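Local coordinates for 3-hexulose-6-phosphate synthase (Mycobacterium gastri, PDB 3AJX), which belongs to the orotidine 5'-phosphate decarboxylase / HUMPS family of TIM-barrel proteins and holds a magnesium ion, at residues 23-36 against 47-61. The protein carries 1 engineered substitution. Residues are numbered along the deposited sequence; the frame is centred on the assembly and turned at random.
Sequences AEYVDIIELGTPLI and VKKAHPDKIVFADMK. With MG (magnesium ion), chain F.
The side chains of E30 and F57, a bridged pair on the parallel strands 28-31 and 55-61, lie side by side and point the same way. The methylene CG of E30 lies 3.4 Å from CD2 of F57; chi1 of 169° turns it away from the backbone N and sends the carboxylate on to the magnesium ion. E30 OE2 lies 2.7 Å from the magnesium ion, a long bond. D59 OD2 binds the same ion at 2.1 Å. The two carboxylates stand almost perpendicular, and the cation, lying near both, would offset their mutual repulsion. K61 NZ, salt-bridged to D59 OD2, also donates to T33 OG1, which in turn donates to the backbone O of D59 at 2.7 Å; lysine, threonine and aspartate are thereby tied together beside the metal. D59 OD1 is hydrogen-bonded to the hydroxyl of T82 on the next strand, 80-84.

On the opposite face of the sheet, I29 and L31 pack against helix 42-50. CD1 of L31 meets CG2 of V47 at 3.5 Å as the two side chains slide past each other, while CD1 of I29 meets the H51 ring. At the far end, K54 bends at chi2 (-69°), and its NZ bonds to O of V26 at 2.8 Å and to O of A23. Backbone bonds such as F57 N to I29 O (2.9 Å) join the strands in a beta-alpha-beta unit of the TIM barrel, with the metal site at their C-terminal ends.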
loop_
_atom_site.group_PDB
_atom_site.type_symbol
_atom_site.label_atom_id
_atom_site.label_comp_id
_atom_site.label_asym_id
_atom_site.label_seq_id
_atom_site.Cartn_x
_atom_site.Cartn_y
_atom_site.Cartn_z
ATOM N N ALA A 23 8.895 -22.925 -8.199
ATOM C CA ALA A 23 9.926 -22.776 -7.170
ATOM C C ALA A 23 11.336 -23.197 -7.583
ATOM O O ALA A 23 12.309 -22.485 -7.323
ATOM C CB ALA A 23 9.512 -23.537 -5.914
ATOM N N GLU A 24 11.445 -24.356 -8.221
ATOM C CA GLU A 24 12.742 -24.876 -8.642
ATOM C C GLU A 24 13.482 -23.999 -9.647
ATOM O O GLU A 24 14.697 -24.121 -9.801
ATOM C CB GLU A 24 12.569 -26.284 -9.221
ATOM C CG GLU A 24 11.588 -26.355 -10.379
ATOM C CD GLU A 24 11.242 -27.781 -10.767
ATOM O OE1 GLU A 24 12.143 -28.506 -11.246
ATOM O OE2 GLU A 24 10.068 -28.176 -10.586
ATOM N N TYR A 25 12.758 -23.113 -10.323
ATOM C CA TYR A 25 13.368 -22.248 -11.328
ATOM C C TYR A 25 13.622 -20.817 -10.870
ATOM O O TYR A 25 14.205 -20.022 -11.608
ATOM C CB TYR A 25 12.498 -22.217 -12.585
ATOM C CG TYR A 25 12.180 -23.587 -13.131
ATOM C CD1 TYR A 25 10.888 -24.104 -13.058
ATOM C CD2 TYR A 25 13.176 -24.375 -13.699
ATOM C CE1 TYR A 25 10.597 -25.377 -13.537
ATOM C CE2 TYR A 25 12.898 -25.649 -14.181
ATOM C CZ TYR A 25 11.608 -26.143 -14.096
ATOM O OH TYR A 25 11.335 -27.406 -14.562
ATOM N N VAL A 26 13.194 -20.485 -9.658
ATOM C CA VAL A 26 13.372 -19.124 -9.154
ATOM C C VAL A 26 14.167 -19.043 -7.861
ATOM O O VAL A 26 14.249 -20.007 -7.097
ATOM C CB VAL A 26 12.013 -18.434 -8.914
ATOM C CG1 VAL A 26 11.186 -18.457 -10.189
ATOM C CG2 VAL A 26 11.275 -19.124 -7.778
ATOM N N ASP A 27 14.743 -17.868 -7.621
ATOM C CA ASP A 27 15.532 -17.612 -6.423
ATOM C C ASP A 27 14.669 -16.929 -5.372
ATOM O O ASP A 27 14.829 -17.151 -4.171
ATOM C CB ASP A 27 16.706 -16.695 -6.763
ATOM C CG ASP A 27 17.581 -17.256 -7.854
ATOM O OD1 ASP A 27 18.328 -18.214 -7.574
ATOM O OD2 ASP A 27 17.515 -16.746 -8.992
ATOM N N ILE A 28 13.742 -16.101 -5.843
ATOM C CA ILE A 28 12.869 -15.342 -4.962
ATOM C C ILE A 28 11.407 -15.554 -5.311
ATOM O O ILE A 28 11.030 -15.518 -6.483
ATOM C CB ILE A 28 13.193 -13.830 -5.072
ATOM C CG1 ILE A 28 14.656 -13.593 -4.695
ATOM C CG2 ILE A 28 12.259 -13.012 -4.181
ATOM C CD1 ILE A 28 15.115 -12.173 -4.917
ATOM N N ILE A 29 10.593 -15.795 -4.288
ATOM C CA ILE A 29 9.157 -15.968 -4.472
ATOM C C ILE A 29 8.480 -14.753 -3.850
ATOM O O ILE A 29 8.542 -14.548 -2.636
ATOM C CB ILE A 29 8.631 -17.229 -3.763
ATOM C CG1 ILE A 29 9.271 -18.471 -4.378
ATOM C CG2 ILE A 29 7.115 -17.307 -3.902
ATOM C CD1 ILE A 29 8.972 -19.745 -3.614
ATOM N N GLU A 30 7.849 -13.947 -4.695
ATOM C CA GLU A 30 7.162 -12.747 -4.238
ATOM C C GLU A 30 5.664 -12.941 -4.067
ATOM O O GLU A 30 5.001 -13.506 -4.937
ATOM C CB GLU A 30 7.376 -11.600 -5.230
ATOM C CG GLU A 30 6.481 -10.393 -4.971
ATOM C CD GLU A 30 6.429 -9.435 -6.144
ATOM O OE1 GLU A 30 7.457 -9.284 -6.833
ATOM O OE2 GLU A 30 5.356 -8.829 -6.373
ATOM N N LEU A 31 5.147 -12.471 -2.936
ATOM C CA LEU A 31 3.715 -12.511 -2.663
ATOM C C LEU A 31 3.290 -11.083 -2.994
ATOM O O LEU A 31 3.669 -10.136 -2.300
ATOM C CB LEU A 31 3.432 -12.820 -1.187
ATOM C CG LEU A 31 3.821 -14.193 -0.621
ATOM C CD1 LEU A 31 3.256 -15.291 -1.512
ATOM C CD2 LEU A 31 5.326 -14.312 -0.533
ATOM N N GLY A 32 2.522 -10.936 -4.065
ATOM C CA GLY A 32 2.093 -9.621 -4.503
ATOM C C GLY A 32 1.251 -8.826 -3.530
ATOM O O GLY A 32 0.656 -9.369 -2.602
ATOM N N THR A 33 1.198 -7.521 -3.762
ATOM C CA THR A 33 0.431 -6.629 -2.908
ATOM C C THR A 33 -1.050 -7.014 -2.851
ATOM O O THR A 33 -1.638 -7.066 -1.773
ATOM C CB THR A 33 0.586 -5.174 -3.377
ATOM O OG1 THR A 33 1.983 -4.871 -3.508
ATOM C CG2 THR A 33 -0.032 -4.223 -2.368
ATOM N N PRO A 34 -1.679 -7.292 -4.009
ATOM C CA PRO A 34 -3.098 -7.665 -3.956
ATOM C C PRO A 34 -3.321 -8.979 -3.202
ATOM O O PRO A 34 -4.347 -9.164 -2.551
ATOM C CB PRO A 34 -3.489 -7.753 -5.432
ATOM C CG PRO A 34 -2.207 -8.147 -6.100
ATOM C CD PRO A 34 -1.187 -7.284 -5.398
ATOM N N LEU A 35 -2.352 -9.885 -3.291
ATOM C CA LEU A 35 -2.441 -11.175 -2.609
ATOM C C LEU A 35 -2.407 -10.997 -1.093
ATOM O O LEU A 35 -3.170 -11.631 -0.356
ATOM C CB LEU A 35 -1.285 -12.079 -3.044
ATOM C CG LEU A 35 -1.205 -13.468 -2.400
ATOM C CD1 LEU A 35 -2.498 -14.232 -2.663
ATOM C CD2 LEU A 35 -0.017 -14.237 -2.971
ATOM N N ILE A 36 -1.513 -10.135 -0.626
ATOM C CA ILE A 36 -1.400 -9.869 0.800
ATOM C C ILE A 36 -2.658 -9.163 1.305
ATOM O O ILE A 36 -3.170 -9.487 2.370
ATOM C CB ILE A 36 -0.153 -9.013 1.100
ATOM C CG1 ILE A 36 1.107 -9.840 0.810
ATOM C CG2 ILE A 36 -0.175 -8.534 2.555
ATOM C CD1 ILE A 36 2.398 -9.067 0.928
ATOM N N VAL A 47 3.563 -19.829 2.345
ATOM C CA VAL A 47 4.533 -19.990 1.272
ATOM C C VAL A 47 5.935 -20.269 1.802
ATOM O O VAL A 47 6.655 -21.103 1.248
ATOM C CB VAL A 47 4.567 -18.743 0.362
ATOM C CG1 VAL A 47 5.684 -18.873 -0.668
ATOM C CG2 VAL A 47 3.227 -18.588 -0.337
ATOM N N LYS A 48 6.326 -19.585 2.874
ATOM C CA LYS A 48 7.655 -19.797 3.444
ATOM C C LYS A 48 7.749 -21.212 4.008
ATOM O O LYS A 48 8.789 -21.863 3.907
ATOM C CB LYS A 48 7.941 -18.774 4.549
ATOM C CG LYS A 48 9.351 -18.873 5.147
ATOM C CD LYS A 48 10.431 -18.599 4.102
ATOM C CE LYS A 48 11.829 -18.682 4.696
ATOM N NZ LYS A 48 12.882 -18.376 3.684
ATOM N N LYS A 49 6.654 -21.689 4.592
ATOM C CA LYS A 49 6.628 -23.031 5.165
ATOM C C LYS A 49 6.793 -24.091 4.079
ATOM O O LYS A 49 7.479 -25.095 4.277
ATOM C CB LYS A 49 5.313 -23.265 5.916
ATOM C CG LYS A 49 5.239 -24.618 6.613
ATOM C CD LYS A 49 3.875 -24.852 7.243
ATOM C CE LYS A 49 3.793 -26.244 7.854
ATOM N NZ LYS A 49 2.424 -26.552 8.347
ATOM N N ALA A 50 6.164 -23.861 2.929
ATOM C CA ALA A 50 6.237 -24.796 1.810
ATOM C C ALA A 50 7.559 -24.699 1.046
ATOM O O ALA A 50 7.942 -25.631 0.338
ATOM C CB ALA A 50 5.069 -24.557 0.858
ATOM N N HIS A 51 8.254 -23.573 1.195
ATOM C CA HIS A 51 9.528 -23.347 0.515
ATOM C C HIS A 51 10.482 -22.617 1.467
ATOM O O HIS A 51 10.920 -21.492 1.198
ATOM C CB HIS A 51 9.285 -22.510 -0.743
ATOM C CG HIS A 51 8.258 -23.097 -1.660
ATOM N ND1 HIS A 51 8.540 -24.119 -2.540
ATOM C CD2 HIS A 51 6.931 -22.850 -1.784
ATOM C CE1 HIS A 51 7.433 -24.479 -3.166
ATOM N NE2 HIS A 51 6.443 -23.726 -2.724
ATOM N N PRO A 52 10.839 -23.266 2.587
ATOM C CA PRO A 52 11.730 -22.718 3.610
ATOM C C PRO A 52 13.114 -22.253 3.171
ATOM O O PRO A 52 13.686 -21.361 3.790
ATOM C CB PRO A 52 11.797 -23.843 4.643
ATOM C CG PRO A 52 11.656 -25.067 3.800
ATOM C CD PRO A 52 10.535 -24.681 2.869
ATOM N N ASP A 53 13.654 -22.839 2.110
ATOM C CA ASP A 53 14.979 -22.440 1.662
ATOM C C ASP A 53 14.970 -21.497 0.464
ATOM O O ASP A 53 15.989 -21.304 -0.198
ATOM C CB ASP A 53 15.829 -23.679 1.377
ATOM C CG ASP A 53 16.023 -24.540 2.615
ATOM O OD1 ASP A 53 16.268 -23.967 3.699
ATOM O OD2 ASP A 53 15.935 -25.782 2.507
ATOM N N LYS A 54 13.809 -20.909 0.195
ATOM C CA LYS A 54 13.668 -19.951 -0.892
ATOM C C LYS A 54 13.513 -18.584 -0.241
ATOM O O LYS A 54 13.026 -18.485 0.884
ATOM C CB LYS A 54 12.422 -20.250 -1.729
ATOM C CG LYS A 54 12.535 -21.480 -2.612
ATOM C CD LYS A 54 13.516 -21.256 -3.746
ATOM C CE LYS A 54 13.676 -22.509 -4.581
ATOM N NZ LYS A 54 14.665 -22.329 -5.676
ATOM N N ILE A 55 13.938 -17.537 -0.938
ATOM C CA ILE A 55 13.804 -16.186 -0.409
ATOM C C ILE A 55 12.364 -15.747 -0.637
ATOM O O ILE A 55 11.894 -15.719 -1.775
ATOM C CB ILE A 55 14.755 -15.210 -1.131
ATOM C CG1 ILE A 55 16.205 -15.574 -0.807
ATOM C CG2 ILE A 55 14.449 -13.772 -0.719
ATOM C CD1 ILE A 55 17.232 -14.806 -1.610
ATOM N N VAL A 56 11.665 -15.419 0.445
ATOM C CA VAL A 56 10.276 -14.982 0.357
ATOM C C VAL A 56 10.208 -13.459 0.442
ATOM O O VAL A 56 10.675 -12.850 1.401
ATOM C CB VAL A 56 9.425 -15.632 1.462
ATOM C CG1 VAL A 56 8.022 -15.051 1.456
ATOM C CG2 VAL A 56 9.354 -17.142 1.223
ATOM N N PHE A 57 9.614 -12.870 -0.590
ATOM C CA PHE A 57 9.487 -11.426 -0.769
ATOM C C PHE A 57 8.030 -10.995 -0.535
ATOM O O PHE A 57 7.135 -11.411 -1.266
ATOM C CB PHE A 57 9.939 -11.149 -2.211
ATOM C CG PHE A 57 9.962 -9.707 -2.618
ATOM C CD1 PHE A 57 11.177 -9.074 -2.872
ATOM C CD2 PHE A 57 8.781 -9.030 -2.909
ATOM C CE1 PHE A 57 11.219 -7.795 -3.425
ATOM C CE2 PHE A 57 8.814 -7.754 -3.461
ATOM C CZ PHE A 57 10.040 -7.137 -3.723
ATOM N N ALA A 58 7.794 -10.183 0.494
ATOM C CA ALA A 58 6.440 -9.703 0.791
ATOM C C ALA A 58 6.299 -8.288 0.238
ATOM O O ALA A 58 6.921 -7.355 0.753
ATOM C CB ALA A 58 6.190 -9.716 2.304
ATOM N N ASP A 59 5.494 -8.140 -0.812
ATOM C CA ASP A 59 5.295 -6.843 -1.458
ATOM C C ASP A 59 4.278 -5.992 -0.705
ATOM O O ASP A 59 3.170 -5.733 -1.189
ATOM C CB ASP A 59 4.830 -7.046 -2.905
ATOM C CG ASP A 59 5.176 -5.871 -3.801
ATOM O OD1 ASP A 59 5.598 -4.819 -3.279
ATOM O OD2 ASP A 59 5.023 -6.000 -5.034
ATOM N N MET A 60 4.669 -5.549 0.485
ATOM C CA MET A 60 3.809 -4.732 1.335
ATOM C C MET A 60 3.544 -3.344 0.757
ATOM O O MET A 60 2.463 -2.786 0.942
ATOM C CB MET A 60 4.453 -4.576 2.718
ATOM C CG MET A 60 4.666 -5.867 3.485
ATOM S SD MET A 60 3.122 -6.588 4.091
ATOM C CE MET A 60 2.871 -5.667 5.627
ATOM N N LYS A 61 4.534 -2.802 0.048
ATOM C CA LYS A 61 4.440 -1.456 -0.518
ATOM C C LYS A 61 4.046 -0.486 0.591
ATOM O O LYS A 61 3.169 0.362 0.425
ATOM C CB LYS A 61 3.425 -1.395 -1.668
ATOM C CG LYS A 61 3.962 -1.927 -2.992
ATOM C CD LYS A 61 3.011 -1.614 -4.140
ATOM C CE LYS A 61 3.553 -2.114 -5.471
ATOM N NZ LYS A 61 3.705 -3.596 -5.490
HETATM MG MG MG F . 5.870 -6.192 -6.939
HETATM O O HOH W 1 6.992 -6.896 -7.824
HETATM O O HOH W 2 2.691 -7.066 -6.361
HETATM O O HOH W 3 5.273 -4.395 -7.668
HETATM O O HOH W 4 7.319 -4.936 -5.970
#